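Sugar-binding transcriptional regulator, LacI family (Enterococcus faecalis, PDB 3CS3) probably acts as a sugar-responsive transcription factor of the LacI family, its periplasmic-binding-protein-like domain sensing the ligand and a separate domain binding DNA. Local coordinates at residues 82-87 with 96-101; 87-92 with 129-134. All coordinates share one frame; numbering follows the deposited sequence.

Interaction 1 (82-87 with 96-101); sequences SIVVLD and RQVLLD. With SO4 (sulfate ion), chain E; SO4 (sulfate ion), chain B.
Ile83 O accepts the backbone N-H of Arg96 at 3.0 Å, the first of three bonds that zip strand 82-85 to strand 96-100. Val85 N donates to Arg96 O at 2.8 Å and Val85 O receives Val98 N, each N-H...O angle near 160°. Val84 pairs with Arg96 and Val85 with Gln97, the segment axes running 23° apart. This is the middle of the mixed sheet of one lobe in a periplasmic-binding-protein-like fold, where strand 60-64 continues the sheet beyond Val84 and strand 255-262 beyond Val98. On the face shared with helix 232-247, Val84 CG1 meets Val98 CG2 at 3.8 Å, while Leu86 lies alongside Val98 and sets CD2 against its CB. The other face carries Val85, whose CG2 lies 4.0 Å from Gln97 CG and whose side chain also reaches Ile73 of helix 70-78. Arg96 can be traced outward: its CB comes 4.4 Å from Val84 CG2, the chain turns about CB-CG (chi2 -63°), and CG and CD lead away from 82-87 without close contact. Two sulfates, probably from the crystallisation liquor, meet the guanidinium, O2 of the chain E ion and O3 of the chain B ion at its edge, in plane. Arg96 NH1 and NH2 bond chain B O3 and O4; Arg96 NH2 also donates to chain E O2 at 2.9 Å, NE weakly to O1.

Interaction 2 (87-92 with 129-134); sequences DRTTEH and KGYDSQ
Tyr131 packs its side chain against the backbone of Asp87 and Arg88, where the start of helix 131-146 meets the loop that follows strand 82-85. Such strand-end loops line the cleft between the two lobes of a periplasmic-binding-protein-like fold. Gly130 comes first along 129-134 as the N-cap residue, its O receiving Gln134 N at 3.2 Å. At Tyr131, CG stands anti to the backbone N (chi1 168°), which puts the ring beside the backbone of 87-89: CB lies 3.2 Å from Asp87 O, Thr89 N sits over one ring face, and Thr89 CG2 approaches OH at 3.6 Å, the two side chains crossing at about a right angle. Two waters donate to Asp87 O, and each in turn accepts a backbone N-H of the first helical turn, from Tyr131 or Asp132. Asp132 turns its carboxylate to Asn102 and to a bound glycerol, probably from the crystallisation liquor. Within the loop itself, Arg88 grips the carboxylate of Asp87 side-on in a salt bridge, and Asp65 N also bonds OD2. Arg88 NE donates to Asp87 OD1 at 2.8 Å and Arg88 NH1 to Asp87 OD2 at 2.6 Å, both from above the carboxylate plane.

The centres of the two interactions lie about 9 Å apart, on the same side of the chain's centre, and Asp87 belongs to both. Their segments alternate along the chain: 82-87 runs directly into 87-92, then comes 96-101, and 129-134 follows after helix 102-115 and strand 121-125. Interaction 1 lies inside the mixed sheet of one lobe, whereas interaction 2 ties a loop from that sheet to a helix packed with the parallel sheet of the other. Strand 95-100 pairs with 82-85 and also touches both sides of interaction 2: Gln97 OE1 probably bonds Thr90 N at 2.8 Å, and Leu99 packs on Tyr131, consistent with the strand end lying at the interlobe cleft.

Interaction 1 (82-87 with 96-101)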
loop_
_atom_site.group_PDB
_atom_site.type_symbol
_atom_site.label_atom_id
_atom_site.label_comp_id
_atom_site.label_asym_id
_atom_site.label_seq_id
_atom_site.Cartn_x
_atom_site.Cartn_y
_atom_site.Cartn_z
ATOM N N SER A 82 7.757 -25.396 -2.124
ATOM C CA SER A 82 6.924 -25.119 -3.289
ATOM C C SER A 82 6.823 -23.623 -3.534
ATOM O O SER A 82 6.715 -22.848 -2.588
ATOM C CB SER A 82 5.535 -25.709 -3.083
ATOM O OG SER A 82 5.601 -27.116 -3.138
ATOM N N ILE A 83 6.861 -23.215 -4.801
ATOM C CA ILE A 83 6.822 -21.791 -5.153
ATOM C C ILE A 83 5.819 -21.475 -6.271
ATOM O O ILE A 83 5.755 -22.175 -7.271
ATOM C CB ILE A 83 8.240 -21.254 -5.530
ATOM C CG1 ILE A 83 9.213 -21.416 -4.358
ATOM C CG2 ILE A 83 8.183 -19.776 -5.898
ATOM C CD1 ILE A 83 10.637 -21.567 -4.769
ATOM N N VAL A 84 5.026 -20.425 -6.081
ATOM C CA VAL A 84 4.228 -19.859 -7.167
ATOM C C VAL A 84 4.782 -18.481 -7.556
ATOM O O VAL A 84 4.915 -17.592 -6.717
ATOM C CB VAL A 84 2.720 -19.799 -6.814
ATOM C CG1 VAL A 84 1.935 -19.115 -7.912
ATOM C CG2 VAL A 84 2.178 -21.208 -6.619
ATOM N N VAL A 85 5.150 -18.332 -8.823
ATOM C CA VAL A 85 5.621 -17.054 -9.337
ATOM C C VAL A 85 4.500 -16.304 -10.045
ATOM O O VAL A 85 3.684 -16.894 -10.761
ATOM C CB VAL A 85 6.874 -17.191 -10.254
ATOM C CG1 VAL A 85 8.107 -17.514 -9.425
ATOM C CG2 VAL A 85 6.665 -18.237 -11.329
ATOM N N LEU A 86 4.458 -14.999 -9.808
ATOM C CA LEU A 86 3.431 -14.130 -10.357
ATOM C C LEU A 86 4.051 -13.126 -11.324
ATOM O O LEU A 86 3.368 -12.248 -11.848
ATOM C CB LEU A 86 2.729 -13.372 -9.226
ATOM C CG LEU A 86 2.124 -14.090 -8.016
ATOM C CD1 LEU A 86 1.248 -13.104 -7.264
ATOM C CD2 LEU A 86 1.309 -15.320 -8.396
ATOM N N ASP A 87 5.349 -13.281 -11.574
ATOM C CA ASP A 87 6.137 -12.232 -12.207
ATOM C C ASP A 87 7.055 -12.700 -13.333
ATOM O O ASP A 87 7.731 -11.876 -13.954
ATOM C CB ASP A 87 6.961 -11.492 -11.137
ATOM C CG ASP A 87 7.931 -12.409 -10.384
ATOM O OD1 ASP A 87 7.929 -13.643 -10.589
ATOM O OD2 ASP A 87 8.710 -11.886 -9.567
ATOM N N ARG A 96 5.166 -23.098 -10.029
ATOM C CA ARG A 96 4.064 -22.832 -10.951
ATOM C C ARG A 96 3.909 -21.339 -11.195
ATOM O O ARG A 96 4.466 -20.537 -10.454
ATOM C CB ARG A 96 2.757 -23.417 -10.420
ATOM C CG ARG A 96 2.760 -24.930 -10.339
ATOM C CD ARG A 96 2.922 -25.599 -11.714
ATOM N NE ARG A 96 2.702 -27.034 -11.568
ATOM C CZ ARG A 96 3.666 -27.920 -11.335
ATOM N NH1 ARG A 96 4.933 -27.529 -11.258
ATOM N NH2 ARG A 96 3.364 -29.200 -11.186
ATOM N N GLN A 97 3.143 -20.976 -12.225
ATOM C CA GLN A 97 2.961 -19.576 -12.619
ATOM C C GLN A 97 1.507 -19.160 -12.550
ATOM O O GLN A 97 0.639 -19.872 -13.043
ATOM C CB GLN A 97 3.425 -19.345 -14.056
ATOM C CG GLN A 97 4.797 -19.868 -14.407
ATOM C CD GLN A 97 4.967 -20.085 -15.906
ATOM O OE1 GLN A 97 5.951 -20.674 -16.345
ATOM N NE2 GLN A 97 4.005 -19.607 -16.698
ATOM N N VAL A 98 1.237 -18.010 -11.939
ATOM C CA VAL A 98 -0.059 -17.345 -12.103
ATOM C C VAL A 98 0.211 -15.925 -12.592
ATOM O O VAL A 98 0.487 -15.023 -11.803
ATOM C CB VAL A 98 -0.939 -17.340 -10.817
ATOM C CG1 VAL A 98 -2.330 -16.797 -11.136
ATOM C CG2 VAL A 98 -1.065 -18.733 -10.232
ATOM N N LEU A 99 0.142 -15.744 -13.906
ATOM C CA LEU A 99 0.613 -14.517 -14.544
ATOM C C LEU A 99 -0.519 -13.679 -15.112
ATOM O O LEU A 99 -1.574 -14.205 -15.451
ATOM C CB LEU A 99 1.599 -14.859 -15.660
ATOM C CG LEU A 99 2.790 -15.761 -15.332
ATOM C CD1 LEU A 99 3.635 -15.970 -16.570
ATOM C CD2 LEU A 99 3.635 -15.188 -14.206
ATOM N N LEU A 100 -0.300 -12.370 -15.209
ATOM C CA LEU A 100 -1.230 -11.511 -15.932
ATOM C C LEU A 100 -1.110 -11.785 -17.420
ATOM O O LEU A 100 -0.024 -12.082 -17.921
ATOM C CB LEU A 100 -0.950 -10.030 -15.675
ATOM C CG LEU A 100 -1.043 -9.490 -14.251
ATOM C CD1 LEU A 100 -0.699 -8.013 -14.248
ATOM C CD2 LEU A 100 -2.419 -9.727 -13.662
ATOM N N ASP A 101 -2.231 -11.685 -18.122
ATOM C CA ASP A 101 -2.228 -11.691 -19.575
ATOM C C ASP A 101 -1.716 -10.334 -20.086
ATOM O O ASP A 101 -2.498 -9.440 -20.435
ATOM C CB ASP A 101 -3.632 -11.995 -20.092
ATOM C CG ASP A 101 -3.683 -12.160 -21.594
ATOM O OD1 ASP A 101 -2.721 -12.706 -22.182
ATOM O OD2 ASP A 101 -4.702 -11.747 -22.182
HETATM S S SO4 E . 0.426 -30.010 -12.902
HETATM O O1 SO4 E . 0.695 -28.763 -13.611
HETATM O O2 SO4 E . 0.543 -29.795 -11.462
HETATM O O3 SO4 E . -0.922 -30.472 -13.215
HETATM O O4 SO4 E . 1.399 -31.013 -13.325
HETATM S S SO4 B . 6.225 -30.775 -9.912
HETATM O O1 SO4 B . 7.193 -31.865 -9.978
HETATM O O2 SO4 B . 6.326 -30.126 -8.608
HETATM O O3 SO4 B . 6.511 -29.818 -10.975
HETATM O O4 SO4 B . 4.876 -31.306 -10.081
HETATM O O HOH W 1 2.493 -11.292 -14.422
#

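Interaction 2 (87-92 with 129-134)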
loop_
_atom_site.group_PDB
_atom_site.type_symbol
_atom_site.label_atom_id
_atom_site.label_comp_id
_atom_site.label_asym_id
_atom_site.label_seq_id
_atom_site.Cartn_x
_atom_site.Cartn_y
_atom_site.Cartn_z
ATOM N N ASP A 87 5.349 -13.281 -11.574
ATOM C CA ASP A 87 6.137 -12.232 -12.207
ATOM C C ASP A 87 7.055 -12.700 -13.333
ATOM O O ASP A 87 7.731 -11.876 -13.954
ATOM C CB ASP A 87 6.961 -11.492 -11.137
ATOM C CG ASP A 87 7.931 -12.409 -10.384
ATOM O OD1 ASP A 87 7.929 -13.643 -10.589
ATOM O OD2 ASP A 87 8.710 -11.886 -9.567
ATOM N N ARG A 88 7.090 -14.014 -13.574
ATOM C CA ARG A 88 8.009 -14.623 -14.539
ATOM C C ARG A 88 7.562 -16.024 -14.944
ATOM O O ARG A 88 6.685 -16.608 -14.301
ATOM C CB ARG A 88 9.426 -14.688 -13.967
ATOM C CG ARG A 88 9.628 -15.726 -12.876
ATOM C CD ARG A 88 10.861 -15.419 -12.063
ATOM N NE ARG A 88 10.603 -14.350 -11.108
ATOM C CZ ARG A 88 11.534 -13.763 -10.365
ATOM N NH1 ARG A 88 11.190 -12.813 -9.512
ATOM N NH2 ARG A 88 12.802 -14.131 -10.459
ATOM N N THR A 89 8.166 -16.554 -16.008
ATOM C CA THR A 89 7.905 -17.931 -16.439
ATOM C C THR A 89 8.982 -18.865 -15.916
ATOM O O THR A 89 10.099 -18.440 -15.608
ATOM C CB THR A 89 7.830 -18.091 -17.975
ATOM O OG1 THR A 89 9.051 -17.635 -18.566
ATOM C CG2 THR A 89 6.655 -17.318 -18.552
ATOM N N THR A 90 8.637 -20.143 -15.829
ATOM C CA THR A 90 9.523 -21.148 -15.263
ATOM C C THR A 90 9.268 -22.501 -15.918
ATOM O O THR A 90 8.222 -22.716 -16.537
ATOM C CB THR A 90 9.336 -21.246 -13.731
ATOM O OG1 THR A 90 10.330 -22.115 -13.177
ATOM C CG2 THR A 90 7.943 -21.770 -13.384
ATOM N N GLU A 91 10.234 -23.405 -15.787
ATOM C CA GLU A 91 10.091 -24.761 -16.295
ATOM C C GLU A 91 10.501 -25.756 -15.215
ATOM O O GLU A 91 10.334 -26.970 -15.367
ATOM C CB GLU A 91 10.933 -24.947 -17.561
ATOM C CG GLU A 91 10.297 -25.866 -18.603
ATOM C CD GLU A 91 8.965 -25.338 -19.121
ATOM O OE1 GLU A 91 8.954 -24.269 -19.769
ATOM O OE2 GLU A 91 7.930 -25.996 -18.879
ATOM N N HIS A 92 11.021 -25.212 -14.117
ATOM C CA HIS A 92 11.495 -25.985 -12.976
ATOM C C HIS A 92 10.345 -26.688 -12.260
ATOM O O HIS A 92 9.228 -26.168 -12.192
ATOM C CB HIS A 92 12.233 -25.058 -12.007
ATOM C CG HIS A 92 13.096 -25.771 -11.012
ATOM N ND1 HIS A 92 12.712 -25.979 -9.705
ATOM C CD2 HIS A 92 14.333 -26.311 -11.130
ATOM C CE1 HIS A 92 13.671 -26.620 -9.062
ATOM N NE2 HIS A 92 14.665 -26.834 -9.905
ATOM N N LYS A 129 14.500 -5.864 -17.390
ATOM C CA LYS A 129 14.752 -7.274 -17.088
ATOM C C LYS A 129 13.499 -7.962 -16.506
ATOM O O LYS A 129 13.422 -9.192 -16.452
ATOM C CB LYS A 129 16.028 -7.446 -16.229
ATOM C CG LYS A 129 15.867 -7.869 -14.759
ATOM C CD LYS A 129 17.242 -8.166 -14.136
ATOM C CE LYS A 129 17.284 -9.514 -13.399
ATOM N NZ LYS A 129 16.725 -9.491 -12.011
ATOM N N GLY A 130 12.514 -7.153 -16.109
ATOM C CA GLY A 130 11.232 -7.644 -15.604
ATOM C C GLY A 130 10.320 -8.158 -16.702
ATOM O O GLY A 130 10.043 -7.451 -17.674
ATOM N N TYR A 131 9.847 -9.389 -16.527
ATOM C CA TYR A 131 9.048 -10.122 -17.519
ATOM C C TYR A 131 7.783 -9.408 -17.998
ATOM O O TYR A 131 7.471 -9.445 -19.190
ATOM C CB TYR A 131 8.701 -11.505 -16.959
ATOM C CG TYR A 131 7.651 -12.293 -17.711
ATOM C CD1 TYR A 131 7.994 -13.053 -18.827
ATOM C CD2 TYR A 131 6.322 -12.310 -17.282
ATOM C CE1 TYR A 131 7.042 -13.786 -19.516
ATOM C CE2 TYR A 131 5.358 -13.038 -17.968
ATOM C CZ TYR A 131 5.728 -13.778 -19.082
ATOM O OH TYR A 131 4.784 -14.505 -19.769
ATOM N N ASP A 132 7.064 -8.773 -17.071
ATOM C CA ASP A 132 5.779 -8.134 -17.363
ATOM C C ASP A 132 5.922 -6.976 -18.331
ATOM O O ASP A 132 5.080 -6.792 -19.210
ATOM C CB ASP A 132 5.111 -7.631 -16.080
ATOM C CG ASP A 132 4.360 -8.724 -15.329
ATOM O OD1 ASP A 132 4.358 -9.898 -15.765
ATOM O OD2 ASP A 132 3.757 -8.393 -14.292
ATOM N N SER A 133 6.991 -6.203 -18.148
ATOM C CA SER A 133 7.319 -5.092 -19.024
ATOM C C SER A 133 7.801 -5.588 -20.393
ATOM O O SER A 133 7.413 -5.022 -21.414
ATOM C CB SER A 133 8.365 -4.192 -18.367
ATOM O OG SER A 133 8.565 -3.019 -19.127
ATOM N N GLN A 134 8.622 -6.647 -20.400
ATOM C CA GLN A 134 9.103 -7.302 -21.630
ATOM C C GLN A 134 7.971 -7.757 -22.547
ATOM O O GLN A 134 7.989 -7.477 -23.744
ATOM C CB GLN A 134 9.961 -8.520 -21.297
ATOM C CG GLN A 134 11.342 -8.219 -20.756
ATOM C CD GLN A 134 12.075 -9.468 -20.288
ATOM O OE1 GLN A 134 11.496 -10.557 -20.193
ATOM N NE2 GLN A 134 13.358 -9.316 -19.988
HETATM O O HOH W 2 10.794 -11.037 -14.134
HETATM O O HOH W 3 7.366 -9.124 -14.117
#